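Local coordinates for A rubisco-like protein (PDB 3NWR) that is of unestablished function but, as a rubisco-like protein classed as a lyase, probably carries out related enolate chemistry rather than fixing carbon dioxide, at residues Y19-P24 with T125-L130; I64-A69 with P88-R93; I103-P108 with R139-L144; D160-G165 with R372-L377; G362-T367 with Q400-V405. One frame throughout, in Å; residues are numbered along the deposited sequence.

Contact 1. Residues Y19-P24 with T125-L130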
# COMPACT_ATOMS: atom_id res chain seq x y z
N TYR A 19 -5.53 3.80 17.94
CA TYR A 19 -4.15 4.09 17.55
C TYR A 19 -3.22 4.07 18.74
O TYR A 19 -3.63 4.26 19.88
CB TYR A 19 -4.04 5.48 16.92
CG TYR A 19 -4.93 5.70 15.73
CD1 TYR A 19 -4.44 5.57 14.44
CD2 TYR A 19 -6.26 6.04 15.91
CE1 TYR A 19 -5.27 5.77 13.35
CE2 TYR A 19 -7.09 6.24 14.82
CZ TYR A 19 -6.59 6.09 13.55
OH TYR A 19 -7.42 6.29 12.47
N LEU A 20 -1.94 3.82 18.45
CA LEU A 20 -0.87 4.13 19.38
C LEU A 20 -0.15 5.34 18.81
O LEU A 20 0.33 5.30 17.67
CB LEU A 20 0.11 2.95 19.48
CG LEU A 20 1.47 3.25 20.11
CD1 LEU A 20 1.32 3.53 21.60
CD2 LEU A 20 2.44 2.09 19.88
N ILE A 21 -0.09 6.43 19.57
CA ILE A 21 0.61 7.61 19.08
C ILE A 21 1.78 7.96 20.00
O ILE A 21 1.82 7.56 21.16
CB ILE A 21 -0.31 8.83 18.92
CG1 ILE A 21 -0.85 9.29 20.28
CG2 ILE A 21 -1.44 8.50 17.96
CD1 ILE A 21 -1.51 10.67 20.22
N GLU A 22 2.74 8.68 19.44
CA GLU A 22 3.91 9.13 20.18
C GLU A 22 4.16 10.58 19.80
O GLU A 22 4.16 10.93 18.62
CB GLU A 22 5.12 8.27 19.84
CG GLU A 22 6.39 8.62 20.60
CD GLU A 22 7.59 7.87 20.05
OE1 GLU A 22 7.60 6.62 20.14
OE2 GLU A 22 8.50 8.53 19.50
N THR A 23 4.38 11.42 20.80
CA THR A 23 4.54 12.85 20.56
C THR A 23 5.17 13.50 21.79
O THR A 23 4.92 13.08 22.91
CB THR A 23 3.17 13.53 20.28
OG1 THR A 23 3.34 14.94 20.10
CG2 THR A 23 2.18 13.27 21.44
N PRO A 24 6.02 14.52 21.57
CA PRO A 24 6.55 15.24 22.73
C PRO A 24 5.53 16.28 23.20
O PRO A 24 5.72 16.90 24.25
CB PRO A 24 7.78 15.94 22.16
CG PRO A 24 7.42 16.21 20.74
CD PRO A 24 6.55 15.05 20.30
N THR A 125 5.85 11.58 16.50
CA THR A 125 7.07 10.82 16.25
C THR A 125 6.75 9.32 16.22
O THR A 125 7.65 8.48 16.22
CB THR A 125 8.16 11.13 17.30
OG1 THR A 125 7.64 10.93 18.62
CG2 THR A 125 8.63 12.56 17.14
N GLY A 126 5.46 9.01 16.19
CA GLY A 126 4.97 7.64 16.08
C GLY A 126 3.46 7.66 15.90
O GLY A 126 2.76 8.43 16.56
N VAL A 127 2.95 6.84 14.98
CA VAL A 127 1.52 6.66 14.80
C VAL A 127 1.28 5.31 14.15
O VAL A 127 1.82 5.03 13.06
CB VAL A 127 0.85 7.74 13.91
CG1 VAL A 127 -0.59 7.38 13.63
CG2 VAL A 127 0.90 9.10 14.56
N ARG A 128 0.49 4.48 14.83
CA ARG A 128 0.12 3.18 14.30
C ARG A 128 -1.35 2.93 14.51
O ARG A 128 -1.88 3.09 15.61
CB ARG A 128 0.93 2.08 14.98
CG ARG A 128 0.69 0.67 14.41
CD ARG A 128 1.59 -0.28 15.14
NE ARG A 128 1.41 -1.69 14.80
CZ ARG A 128 2.29 -2.40 14.11
NH1 ARG A 128 3.40 -1.84 13.63
NH2 ARG A 128 2.06 -3.69 13.90
N LEU A 129 -2.03 2.52 13.43
CA LEU A 129 -3.42 2.12 13.52
C LEU A 129 -3.47 0.69 14.03
O LEU A 129 -2.94 -0.21 13.40
CB LEU A 129 -4.07 2.20 12.14
CG LEU A 129 -5.48 1.63 12.03
CD1 LEU A 129 -6.46 2.37 12.93
CD2 LEU A 129 -5.95 1.65 10.56
N LEU A 130 -4.08 0.50 15.20
CA LEU A 130 -4.10 -0.81 15.85
C LEU A 130 -5.30 -1.67 15.47
O LEU A 130 -5.17 -2.88 15.23
CB LEU A 130 -4.11 -0.64 17.38
CG LEU A 130 -3.02 0.26 17.95
CD1 LEU A 130 -3.24 0.43 19.46
CD2 LEU A 130 -1.65 -0.32 17.66
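Leu129 lays its CD1 methyl over one face of the Tyr19 ring, 4.0 Å from the ring centroid and shifted toward the rim, a CH-pi contact in which the two side chains meet at a slant. The strands run antiparallel, Tyr19 and Leu129 forming a non-hydrogen-bonded pair, and the phenol suits this place because its hydroxyl can reach on to the carbonyl of Val114 while its ring packs on Leu129. Further along the same face, Ile21 and Val127 point the same way side by side, CG2 to CG2 at 4.2 Å. On the other face, Leu20 packs CB against CD2 of Leu130. Glu22 and Thr125 cross at about a right angle: Thr125 OG1 donates to Glu22 OE2 over 2.7 Å, from the anti side of the carboxylate. With OG1 between its own N and carbonyl carbon (chi1 54°), Thr125 turns the hydroxyl to that oxygen. Thr125 and Gly126 both face Glu22 in a classic beta bulge; Thr125 N bonds Glu22 O at 2.8 Å, whereas Gly126 N reaches it weakly. Gly126, without a side chain, lies close against Glu22 CB. With OE1 hydrogen-bonded to Ser74, both carboxylate oxygens are satisfied, consistent with a charged group despite its burial.

Contact 2. Residues I64-A69 with P88-R93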
# COMPACT_ATOMS: atom_id res chain seq x y z
N ILE A 64 -8.45 8.22 25.64
CA ILE A 64 -7.01 8.46 25.65
C ILE A 64 -6.46 7.77 26.88
O ILE A 64 -7.03 7.88 27.97
CB ILE A 64 -6.67 9.95 25.74
CG1 ILE A 64 -7.25 10.71 24.55
CG2 ILE A 64 -5.16 10.14 25.81
CD1 ILE A 64 -7.27 12.21 24.73
N GLU A 65 -5.37 7.03 26.72
CA GLU A 65 -4.69 6.43 27.86
C GLU A 65 -3.20 6.65 27.69
O GLU A 65 -2.61 6.11 26.75
CB GLU A 65 -4.98 4.94 27.98
CG GLU A 65 -4.27 4.29 29.17
CD GLU A 65 -4.43 2.78 29.23
OE1 GLU A 65 -4.97 2.19 28.27
OE2 GLU A 65 -4.02 2.18 30.24
N GLU A 66 -2.59 7.43 28.57
CA GLU A 66 -1.16 7.66 28.46
C GLU A 66 -0.37 6.45 28.95
O GLU A 66 -0.69 5.85 29.97
CB GLU A 66 -0.72 8.93 29.20
CG GLU A 66 0.77 9.20 29.07
CD GLU A 66 1.11 10.67 28.97
OE1 GLU A 66 0.19 11.51 29.08
OE2 GLU A 66 2.29 10.99 28.77
N LEU A 67 0.68 6.10 28.20
CA LEU A 67 1.53 4.97 28.49
C LEU A 67 2.88 5.48 28.94
O LEU A 67 3.08 6.69 29.09
CB LEU A 67 1.69 4.11 27.23
CG LEU A 67 0.38 3.72 26.55
CD1 LEU A 67 0.62 3.01 25.21
CD2 LEU A 67 -0.46 2.85 27.48
N GLU A 68 3.82 4.58 29.17
CA GLU A 68 5.18 4.97 29.50
C GLU A 68 5.82 5.73 28.33
O GLU A 68 5.72 5.30 27.18
CB GLU A 68 6.03 3.75 29.88
CG GLU A 68 7.42 4.10 30.38
CD GLU A 68 8.22 2.87 30.77
OE1 GLU A 68 9.29 3.03 31.41
OE2 GLU A 68 7.79 1.75 30.43
N ALA A 69 6.44 6.86 28.62
CA ALA A 69 7.06 7.67 27.58
C ALA A 69 8.31 7.01 27.04
O ALA A 69 8.91 6.15 27.69
CB ALA A 69 7.38 9.07 28.11
N PRO A 88 10.35 14.38 27.10
CA PRO A 88 10.34 13.01 26.57
C PRO A 88 9.30 12.85 25.47
O PRO A 88 8.52 13.77 25.22
CB PRO A 88 9.92 12.17 27.79
CG PRO A 88 10.01 13.09 28.97
CD PRO A 88 9.77 14.46 28.44
N TRP A 89 9.30 11.69 24.83
CA TRP A 89 8.34 11.43 23.76
C TRP A 89 7.19 10.58 24.29
O TRP A 89 7.29 9.36 24.42
CB TRP A 89 9.04 10.83 22.55
CG TRP A 89 9.86 11.88 21.91
CD1 TRP A 89 9.50 12.69 20.87
CD2 TRP A 89 11.17 12.32 22.32
NE1 TRP A 89 10.50 13.59 20.60
CE2 TRP A 89 11.54 13.37 21.47
CE3 TRP A 89 12.06 11.90 23.31
CZ2 TRP A 89 12.77 14.02 21.58
CZ3 TRP A 89 13.28 12.55 23.42
CH2 TRP A 89 13.62 13.59 22.56
N ARG A 90 6.12 11.27 24.65
CA ARG A 90 5.00 10.66 25.31
C ARG A 90 4.27 9.68 24.39
O ARG A 90 4.24 9.86 23.17
CB ARG A 90 4.05 11.73 25.84
CG ARG A 90 4.77 12.73 26.75
CD ARG A 90 3.93 13.98 27.02
NE ARG A 90 2.74 13.67 27.80
CZ ARG A 90 1.88 14.57 28.24
NH1 ARG A 90 2.07 15.86 27.97
NH2 ARG A 90 0.82 14.19 28.95
N ARG A 91 3.70 8.64 24.98
CA ARG A 91 2.97 7.64 24.22
C ARG A 91 1.57 7.49 24.77
O ARG A 91 1.34 7.60 25.97
CB ARG A 91 3.71 6.30 24.27
CG ARG A 91 5.01 6.32 23.47
CD ARG A 91 5.89 5.12 23.76
NE ARG A 91 5.27 3.87 23.36
CZ ARG A 91 4.79 2.96 24.20
NH1 ARG A 91 4.84 3.17 25.51
NH2 ARG A 91 4.24 1.84 23.74
N ALA A 92 0.61 7.25 23.88
CA ALA A 92 -0.76 7.03 24.30
C ALA A 92 -1.51 6.13 23.35
O ALA A 92 -1.26 6.15 22.14
CB ALA A 92 -1.48 8.36 24.45
N ARG A 93 -2.43 5.35 23.90
CA ARG A 93 -3.41 4.63 23.09
C ARG A 93 -4.65 5.50 23.01
O ARG A 93 -5.11 6.01 24.03
CB ARG A 93 -3.78 3.28 23.72
CG ARG A 93 -4.66 2.42 22.80
CD ARG A 93 -5.07 1.09 23.40
NE ARG A 93 -5.98 0.37 22.50
CZ ARG A 93 -5.67 -0.74 21.84
NH1 ARG A 93 -4.47 -1.28 21.98
NH2 ARG A 93 -6.56 -1.31 21.04
O HOH W 1 3.96 9.05 27.89
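The guanidinium of Arg90 takes the carboxylate of Glu66 at its edge, the two planes only 24° apart, while that of Arg91 has Leu67 CD1 over one face and the carbonyl oxygen of Glu68 at its edge. These groups flank an antiparallel pair in the four-stranded sheet of the rubisco-like N-terminal domain, where strand 60-70 is outermost in this chain. Arg90 grips side-on in a salt bridge: Arg90 NE donates to Glu66 OE2 at 2.9 Å and NH2 to OE1 at 2.8 Å, both nearly straight, which fixes the rotation of the carboxylate. Long, charged side chains suit this solvent-facing stretch, whereas small Ala92 forms a non-hydrogen-bonded pair with Glu66 and packs against Pro27 of helix 27-37. On the other face, the Arg91 chain bends at chi3 (64°), bringing NH1 back to Glu68 O at 2.8 Å in the carbonyl plane. Leu67 crosses it at about a right angle. Glu65 and Arg93 exchange two backbone bonds, and the far end of Arg93 forms a salt bridge with Asp18. At Leu67 the pairing is one-sided: Leu67 N bonds Arg91 O, while a water replaces the return bond, accepting from Arg91 N and donating to Leu67 O at 2.8 Å and Glu66 OE2 at 2.7 Å.

Contact 3. Residues I103-P108 with R139-L144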
# COMPACT_ATOMS: atom_id res chain seq x y z
N ILE A 103 -17.97 8.92 4.87
CA ILE A 103 -17.26 7.95 4.03
C ILE A 103 -18.19 7.20 3.08
O ILE A 103 -17.86 6.94 1.93
CB ILE A 103 -16.53 6.90 4.92
CG1 ILE A 103 -15.82 7.58 6.09
CG2 ILE A 103 -15.57 6.05 4.09
CD1 ILE A 103 -15.23 6.60 7.11
N ASP A 104 -19.37 6.86 3.58
CA ASP A 104 -20.21 5.86 2.93
C ASP A 104 -19.43 4.57 2.65
O ASP A 104 -18.40 4.33 3.28
CB ASP A 104 -20.92 6.42 1.70
CG ASP A 104 -22.37 6.78 2.00
OD1 ASP A 104 -22.85 6.43 3.10
OD2 ASP A 104 -23.04 7.40 1.14
N ALA A 105 -19.92 3.73 1.74
CA ALA A 105 -19.34 2.38 1.58
C ALA A 105 -18.20 2.37 0.58
O ALA A 105 -18.19 1.59 -0.36
CB ALA A 105 -20.42 1.38 1.18
N ASN A 106 -17.23 3.23 0.83
CA ASN A 106 -16.11 3.47 -0.07
C ASN A 106 -14.84 2.96 0.59
O ASN A 106 -14.28 3.62 1.48
CB ASN A 106 -16.03 4.99 -0.32
CG ASN A 106 -15.04 5.36 -1.42
OD1 ASN A 106 -13.86 5.01 -1.36
ND2 ASN A 106 -15.53 6.07 -2.44
N LEU A 107 -14.40 1.78 0.17
CA LEU A 107 -13.29 1.09 0.84
C LEU A 107 -11.97 1.86 0.78
O LEU A 107 -11.34 2.07 1.83
CB LEU A 107 -13.14 -0.34 0.30
CG LEU A 107 -12.09 -1.22 0.99
CD1 LEU A 107 -12.19 -1.16 2.52
CD2 LEU A 107 -12.22 -2.66 0.50
N PRO A 108 -11.52 2.28 -0.41
CA PRO A 108 -10.24 3.01 -0.39
C PRO A 108 -10.31 4.37 0.33
O PRO A 108 -9.31 4.79 0.91
CB PRO A 108 -9.89 3.14 -1.88
CG PRO A 108 -11.22 3.05 -2.60
CD PRO A 108 -12.03 2.06 -1.78
N ARG A 139 -20.63 -2.98 7.55
CA ARG A 139 -19.87 -4.08 6.96
C ARG A 139 -20.62 -4.72 5.79
O ARG A 139 -20.04 -5.11 4.78
CB ARG A 139 -19.54 -5.12 8.03
CG ARG A 139 -18.50 -6.17 7.63
CD ARG A 139 -19.14 -7.40 6.97
NE ARG A 139 -18.11 -8.31 6.47
CZ ARG A 139 -17.55 -8.20 5.27
NH1 ARG A 139 -17.94 -7.22 4.45
NH2 ARG A 139 -16.61 -9.05 4.88
N ALA A 140 -21.94 -4.83 5.95
CA ALA A 140 -22.79 -5.44 4.94
C ALA A 140 -22.78 -4.70 3.60
O ALA A 140 -23.18 -5.26 2.58
CB ALA A 140 -24.24 -5.54 5.47
N ARG A 141 -22.33 -3.45 3.60
CA ARG A 141 -22.34 -2.64 2.39
C ARG A 141 -21.08 -2.85 1.56
O ARG A 141 -20.93 -2.27 0.49
CB ARG A 141 -22.53 -1.16 2.74
CG ARG A 141 -23.86 -0.88 3.44
CD ARG A 141 -23.87 0.48 4.12
NE ARG A 141 -23.78 1.58 3.17
CZ ARG A 141 -23.58 2.86 3.51
NH1 ARG A 141 -23.45 3.20 4.79
NH2 ARG A 141 -23.52 3.79 2.57
N PHE A 142 -20.19 -3.69 2.07
CA PHE A 142 -18.99 -4.07 1.32
C PHE A 142 -19.15 -5.50 0.80
O PHE A 142 -20.27 -5.95 0.56
CB PHE A 142 -17.75 -3.88 2.19
CG PHE A 142 -17.54 -2.46 2.63
CD1 PHE A 142 -16.71 -1.61 1.92
CD2 PHE A 142 -18.21 -1.95 3.74
CE1 PHE A 142 -16.51 -0.29 2.32
CE2 PHE A 142 -18.02 -0.63 4.16
CZ PHE A 142 -17.17 0.21 3.44
N GLU A 143 -18.04 -6.20 0.59
CA GLU A 143 -18.13 -7.56 0.07
C GLU A 143 -17.85 -8.60 1.13
O GLU A 143 -16.94 -8.45 1.94
CB GLU A 143 -17.16 -7.73 -1.11
CG GLU A 143 -17.56 -6.92 -2.34
CD GLU A 143 -18.83 -7.47 -2.99
OE1 GLU A 143 -19.05 -8.69 -2.91
OE2 GLU A 143 -19.59 -6.69 -3.59
N LEU A 144 -18.63 -9.68 1.10
CA LEU A 144 -18.40 -10.84 1.96
C LEU A 144 -17.52 -11.85 1.23
O LEU A 144 -17.49 -11.88 0.00
CB LEU A 144 -19.74 -11.50 2.28
CG LEU A 144 -20.70 -10.66 3.13
CD1 LEU A 144 -22.09 -11.29 3.12
CD2 LEU A 144 -20.17 -10.53 4.54
O HOH W 2 -18.82 -1.09 -1.06
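Asp104 OD1 receives the shortest polar bond between the two segments, from Arg141 NH2 at 2.8 Å and nearly straight at 170°. The oxygen lies in the guanidinium plane, but the nitrogen comes from above the carboxylate, whose plane stands 81° from that of the arginine: a salt bridge made through one hydrogen bond, with no paired grip. Arginine has the length to reach over Ala105, Arg141 CB resting 3.7 Å from Ala105 CB and one guanidinium face lying over Ala105 N. Alanine's small side chain suits this place, between Arg141 and the ring of Phe142; Ala105 CB sits over one ring face, offset toward the rim, and Ala105 CA approaches Phe142 CZ to 3.6 Å. Leu107 N meets the ring edge, and Leu107 CB packs on Phe142 CE1 at 3.9 Å. Phe142 CG stands anti to its carbonyl carbon (chi1 -61°), which sends the ring toward the inverse gamma turn centred on Ala105. The ring also packs edge-to-face with Tyr138, whose hydroxyl bonds Asp104 O. A water donates to both Ala105 O and Arg141 O, joining the backbones. Asn106, its ND2 bonded to Thr237 of the second subunit, uses OD1 to accept from Thr109 N. The junction thus sets a type I turn, Arg139 to Phe142, against the asparagine N-cap of helix 107-114, beside the subunit interface.

Contact 4. Residues D160-G165 with R372-L377. With SO4 (sulfate ion), chain C.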
# COMPACT_ATOMS: atom_id res chain seq x y z
N ASP A 160 -12.37 -32.65 8.08
CA ASP A 160 -12.12 -32.70 9.52
C ASP A 160 -10.64 -32.71 9.84
O ASP A 160 -10.17 -33.50 10.68
CB ASP A 160 -12.77 -33.94 10.13
CG ASP A 160 -14.29 -33.87 10.13
OD1 ASP A 160 -14.84 -32.90 10.67
OD2 ASP A 160 -14.93 -34.80 9.58
N ARG A 161 -9.90 -31.85 9.14
CA ARG A 161 -8.46 -31.68 9.32
C ARG A 161 -8.10 -30.41 8.57
O ARG A 161 -8.90 -29.93 7.77
CB ARG A 161 -7.68 -32.85 8.72
CG ARG A 161 -7.92 -33.08 7.23
CD ARG A 161 -6.95 -34.12 6.70
NE ARG A 161 -7.15 -34.40 5.28
CZ ARG A 161 -6.60 -33.68 4.29
NH1 ARG A 161 -5.84 -32.63 4.57
NH2 ARG A 161 -6.82 -34.03 3.03
N PRO A 162 -6.91 -29.86 8.81
CA PRO A 162 -6.53 -28.69 8.00
C PRO A 162 -6.24 -29.09 6.56
O PRO A 162 -5.99 -30.25 6.25
CB PRO A 162 -5.24 -28.22 8.65
CG PRO A 162 -5.33 -28.70 10.06
CD PRO A 162 -5.97 -30.06 9.93
N MET A 163 -6.27 -28.10 5.68
CA MET A 163 -5.85 -28.31 4.30
C MET A 163 -4.34 -28.07 4.25
O MET A 163 -3.84 -27.10 4.84
CB MET A 163 -6.61 -27.35 3.38
CG MET A 163 -8.09 -27.71 3.28
SD MET A 163 -9.26 -26.34 3.27
CE MET A 163 -9.22 -25.84 5.00
N ILE A 164 -3.63 -28.96 3.56
CA ILE A 164 -2.17 -28.92 3.52
C ILE A 164 -1.74 -28.40 2.16
O ILE A 164 -2.17 -28.92 1.13
CB ILE A 164 -1.57 -30.33 3.72
CG1 ILE A 164 -2.17 -31.02 4.96
CG2 ILE A 164 -0.05 -30.24 3.79
CD1 ILE A 164 -2.06 -30.23 6.26
N GLY A 165 -0.91 -27.37 2.17
CA GLY A 165 -0.49 -26.74 0.93
C GLY A 165 1.01 -26.66 0.77
O GLY A 165 1.78 -26.85 1.72
N ARG A 372 -7.24 -23.29 17.75
CA ARG A 372 -8.29 -23.96 18.53
C ARG A 372 -9.33 -24.63 17.62
O ARG A 372 -10.47 -24.85 18.03
CB ARG A 372 -8.97 -23.01 19.52
CG ARG A 372 -8.03 -22.35 20.51
CD ARG A 372 -7.43 -23.35 21.51
NE ARG A 372 -6.42 -22.71 22.34
CZ ARG A 372 -6.69 -21.92 23.37
NH1 ARG A 372 -7.95 -21.68 23.71
NH2 ARG A 372 -5.71 -21.36 24.07
N SER A 373 -8.92 -24.94 16.39
CA SER A 373 -9.72 -25.73 15.46
C SER A 373 -8.82 -26.19 14.33
O SER A 373 -7.62 -25.89 14.34
CB SER A 373 -10.88 -24.91 14.89
OG SER A 373 -10.45 -24.16 13.76
N THR A 374 -9.37 -26.89 13.36
CA THR A 374 -8.59 -27.32 12.20
C THR A 374 -8.84 -26.45 10.98
O THR A 374 -8.38 -26.78 9.89
CB THR A 374 -8.86 -28.79 11.80
OG1 THR A 374 -10.24 -28.94 11.43
CG2 THR A 374 -8.51 -29.74 12.94
N ASP A 375 -9.57 -25.35 11.18
CA ASP A 375 -9.96 -24.46 10.06
C ASP A 375 -8.80 -23.55 9.66
O ASP A 375 -8.74 -22.35 10.00
CB ASP A 375 -11.21 -23.66 10.44
CG ASP A 375 -12.47 -24.54 10.52
OD1 ASP A 375 -12.47 -25.65 9.98
OD2 ASP A 375 -13.47 -24.10 11.12
N LEU A 376 -7.87 -24.13 8.93
CA LEU A 376 -6.66 -23.43 8.54
C LEU A 376 -6.02 -24.08 7.33
O LEU A 376 -6.24 -25.27 7.05
CB LEU A 376 -5.69 -23.37 9.73
CG LEU A 376 -5.17 -24.73 10.21
CD1 LEU A 376 -3.78 -25.01 9.67
CD2 LEU A 376 -5.20 -24.82 11.74
N LEU A 377 -5.26 -23.28 6.60
CA LEU A 377 -4.42 -23.75 5.51
C LEU A 377 -2.98 -23.77 5.99
O LEU A 377 -2.44 -22.74 6.40
CB LEU A 377 -4.59 -22.83 4.29
CG LEU A 377 -3.69 -23.07 3.07
CD1 LEU A 377 -3.88 -24.47 2.52
CD2 LEU A 377 -3.97 -22.03 1.99
S SO4 C . -7.20 -37.37 1.57
O1 SO4 C . -6.88 -38.46 2.49
O2 SO4 C . -8.22 -36.52 2.17
O3 SO4 C . -7.70 -37.94 0.32
O4 SO4 C . -5.99 -36.59 1.32
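Strand 163-165 is the first strand of the parallel barrel sheet in the TIM-barrel catalytic domain, and here it lies beside strand 377-379. The strands run the same way, Met163 pairing with Leu377 in a parallel bridge. Met163 N donates to Leu376 O over 3.1 Å, the nitrogen lying nearly in line with the C=O bond. Before the strands begin, Pro162 packs against Thr374 and Leu376. Pro162 CD meets Thr374 CB at 3.7 Å, the two side chains crossing at about a right angle, and Pro162 CB packs on Leu376 CD1, also at 3.7 Å. Proline suits this spot: it offers a compact apolar surface and has no N-H to leave buried. Leu376 holds CG between its backbone N and carbonyl carbon (chi1 63°), which brings CG and CD1 alongside the proline ring. Leu377 sends CD1 across to Met163, 3.5 Å from the carbonyl oxygen, and Gly165, lacking a side chain, lies beside this methyl. Ser373 OG accepts from Asp375 N in an ST turn just before the strand. Arg161 sets out away from the 372-377 segment. It forms a salt bridge with Asp192, and its NH2 donates to sulfate O2 at 3.0 Å, the oxygen at the guanidinium edge. Arg399 and Arg228 also bind this ion, probably from the crystallisation liquor; the three arginines gather round the anion. Side-by-side parallel strands, first and last of the sheet in chain order, are the closure expected of a beta-alpha barrel.

Contact 5. Residues G362-T367 with Q400-V405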
# COMPACT_ATOMS: atom_id res chain seq x y z
N GLY A 362 6.76 -30.45 13.13
CA GLY A 362 7.12 -29.87 14.41
C GLY A 362 6.49 -28.54 14.78
O GLY A 362 6.70 -28.04 15.88
N THR A 363 5.74 -27.93 13.86
CA THR A 363 5.01 -26.70 14.19
C THR A 363 3.50 -26.92 14.24
O THR A 363 2.73 -25.99 14.46
CB THR A 363 5.31 -25.56 13.19
OG1 THR A 363 4.91 -25.96 11.87
CG2 THR A 363 6.79 -25.23 13.18
N VAL A 364 3.08 -28.17 14.08
CA VAL A 364 1.66 -28.48 14.05
C VAL A 364 0.97 -28.28 15.41
O VAL A 364 -0.10 -27.70 15.49
CB VAL A 364 1.43 -29.91 13.53
CG1 VAL A 364 0.00 -30.38 13.81
CG2 VAL A 364 1.77 -29.97 12.04
N GLN A 365 1.58 -28.77 16.49
CA GLN A 365 0.96 -28.61 17.80
C GLN A 365 0.69 -27.14 18.15
O GLN A 365 -0.40 -26.78 18.60
CB GLN A 365 1.82 -29.25 18.89
CG GLN A 365 1.17 -29.21 20.27
CD GLN A 365 -0.01 -30.16 20.38
OE1 GLN A 365 -1.17 -29.75 20.46
NE2 GLN A 365 0.29 -31.44 20.38
N ALA A 366 1.70 -26.29 17.96
CA ALA A 366 1.57 -24.88 18.29
C ALA A 366 0.50 -24.23 17.42
O ALA A 366 -0.27 -23.38 17.88
CB ALA A 366 2.89 -24.17 18.12
N THR A 367 0.43 -24.66 16.17
CA THR A 367 -0.55 -24.12 15.24
C THR A 367 -1.97 -24.49 15.67
O THR A 367 -2.86 -23.64 15.71
CB THR A 367 -0.25 -24.58 13.81
OG1 THR A 367 1.03 -24.08 13.41
CG2 THR A 367 -1.31 -24.06 12.82
N GLN A 400 0.22 -37.04 9.61
CA GLN A 400 0.34 -37.80 10.86
C GLN A 400 0.43 -36.88 12.08
O GLN A 400 -0.17 -37.15 13.12
CB GLN A 400 1.54 -38.74 10.80
CG GLN A 400 1.30 -39.97 9.94
CD GLN A 400 2.57 -40.74 9.65
OE1 GLN A 400 3.68 -40.27 9.91
NE2 GLN A 400 2.42 -41.94 9.09
N ALA A 401 1.16 -35.78 11.94
CA ALA A 401 1.22 -34.78 13.01
C ALA A 401 -0.18 -34.23 13.31
O ALA A 401 -0.56 -34.09 14.47
CB ALA A 401 2.18 -33.66 12.65
N TRP A 402 -0.93 -33.90 12.26
CA TRP A 402 -2.29 -33.41 12.46
C TRP A 402 -3.20 -34.46 13.12
O TRP A 402 -3.96 -34.13 14.03
CB TRP A 402 -2.88 -32.87 11.15
CG TRP A 402 -2.35 -31.50 10.88
CD1 TRP A 402 -1.45 -31.13 9.92
CD2 TRP A 402 -2.64 -30.31 11.62
NE1 TRP A 402 -1.18 -29.78 10.01
CE2 TRP A 402 -1.90 -29.25 11.04
CE3 TRP A 402 -3.48 -30.03 12.71
CZ2 TRP A 402 -1.95 -27.95 11.53
CZ3 TRP A 402 -3.52 -28.73 13.20
CH2 TRP A 402 -2.77 -27.70 12.59
N ALA A 403 -3.10 -35.70 12.67
CA ALA A 403 -3.86 -36.78 13.30
C ALA A 403 -3.54 -36.88 14.80
O ALA A 403 -4.44 -37.04 15.63
CB ALA A 403 -3.59 -38.09 12.60
N ALA A 404 -2.26 -36.78 15.13
CA ALA A 404 -1.83 -36.84 16.53
C ALA A 404 -2.44 -35.73 17.37
O ALA A 404 -3.03 -35.98 18.42
CB ALA A 404 -0.31 -36.78 16.60
N VAL A 405 -2.31 -34.49 16.92
CA VAL A 405 -2.78 -33.38 17.76
C VAL A 405 -4.30 -33.38 17.90
O VAL A 405 -4.83 -33.03 18.94
CB VAL A 405 -2.24 -32.00 17.31
CG1 VAL A 405 -0.73 -32.07 17.14
CG2 VAL A 405 -2.91 -31.54 16.01
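Val364 is wedged tightly against Trp402, whose indole lies flat over it: Val364 CG1 sits 3.4 Å from Trp402 CD2 and 3.5 Å from the centroid of the six-membered ring, only 14° off the normal, a CH-pi contact over the face. The other methyl, CG2, meets Ala401 CB at 3.8 Å, and CG1 also touches Val405 CG1 at 3.8 Å, so one branched side chain meets three residues. CG1 reaches the indole because it stands anti to the backbone N (chi1 166°), leaving CG2 near both Ala401 CB and the indole NE1; the small alanine suits close contact with the valine. At the indole edge Thr367 CG2 lies in the ring plane, 3.9 Å from Trp402 CH2, the two side chains crossing at about a right angle. Its hydroxyl turns back to donate to Thr363 O, which also accepts from Thr367 N on the opposite face of its plane; threonine thus gives a methyl to the core and turns its polar end back to its own segment. Helices 364-371 and 391-407 are outer helices of the TIM-barrel catalytic domain, and Phe378 of strand 377-379 packs edge-to-face with the indole. Burial has a price here, as Trp402 NE1 has no hydrogen-bonding partner. The looser side belongs to Gln365, partly exposed, whose chain bends at chi2 and slides past Val405 in the opposite direction, giving van der Waals contact alone across the helices.

Overall arrangement
The contacts fall into two groups, one in each domain, with contact 3 interleaved with contact 1. Contacts 1 and 2, centres about 9 Å apart, share the antiparallel sheet of the N-terminal domain: strands 14-23 and 89-99 are neighbours there, and Ile21 N probably bonds Ala92 O. Contact 2 closes within the span of contact 1. Contact 3 alternates with contact 1 along the chain, yet their centres lie about 26 Å apart; it lies beside the subunit interface. Contacts 4 and 5, centres about 10 Å apart, also alternate and meet where Trp402 packs on Pro162 and Leu376, linking the strand entrances to outer helices. The centres of contacts 1 and 4 lie about 36 Å apart, reflecting the two-domain build.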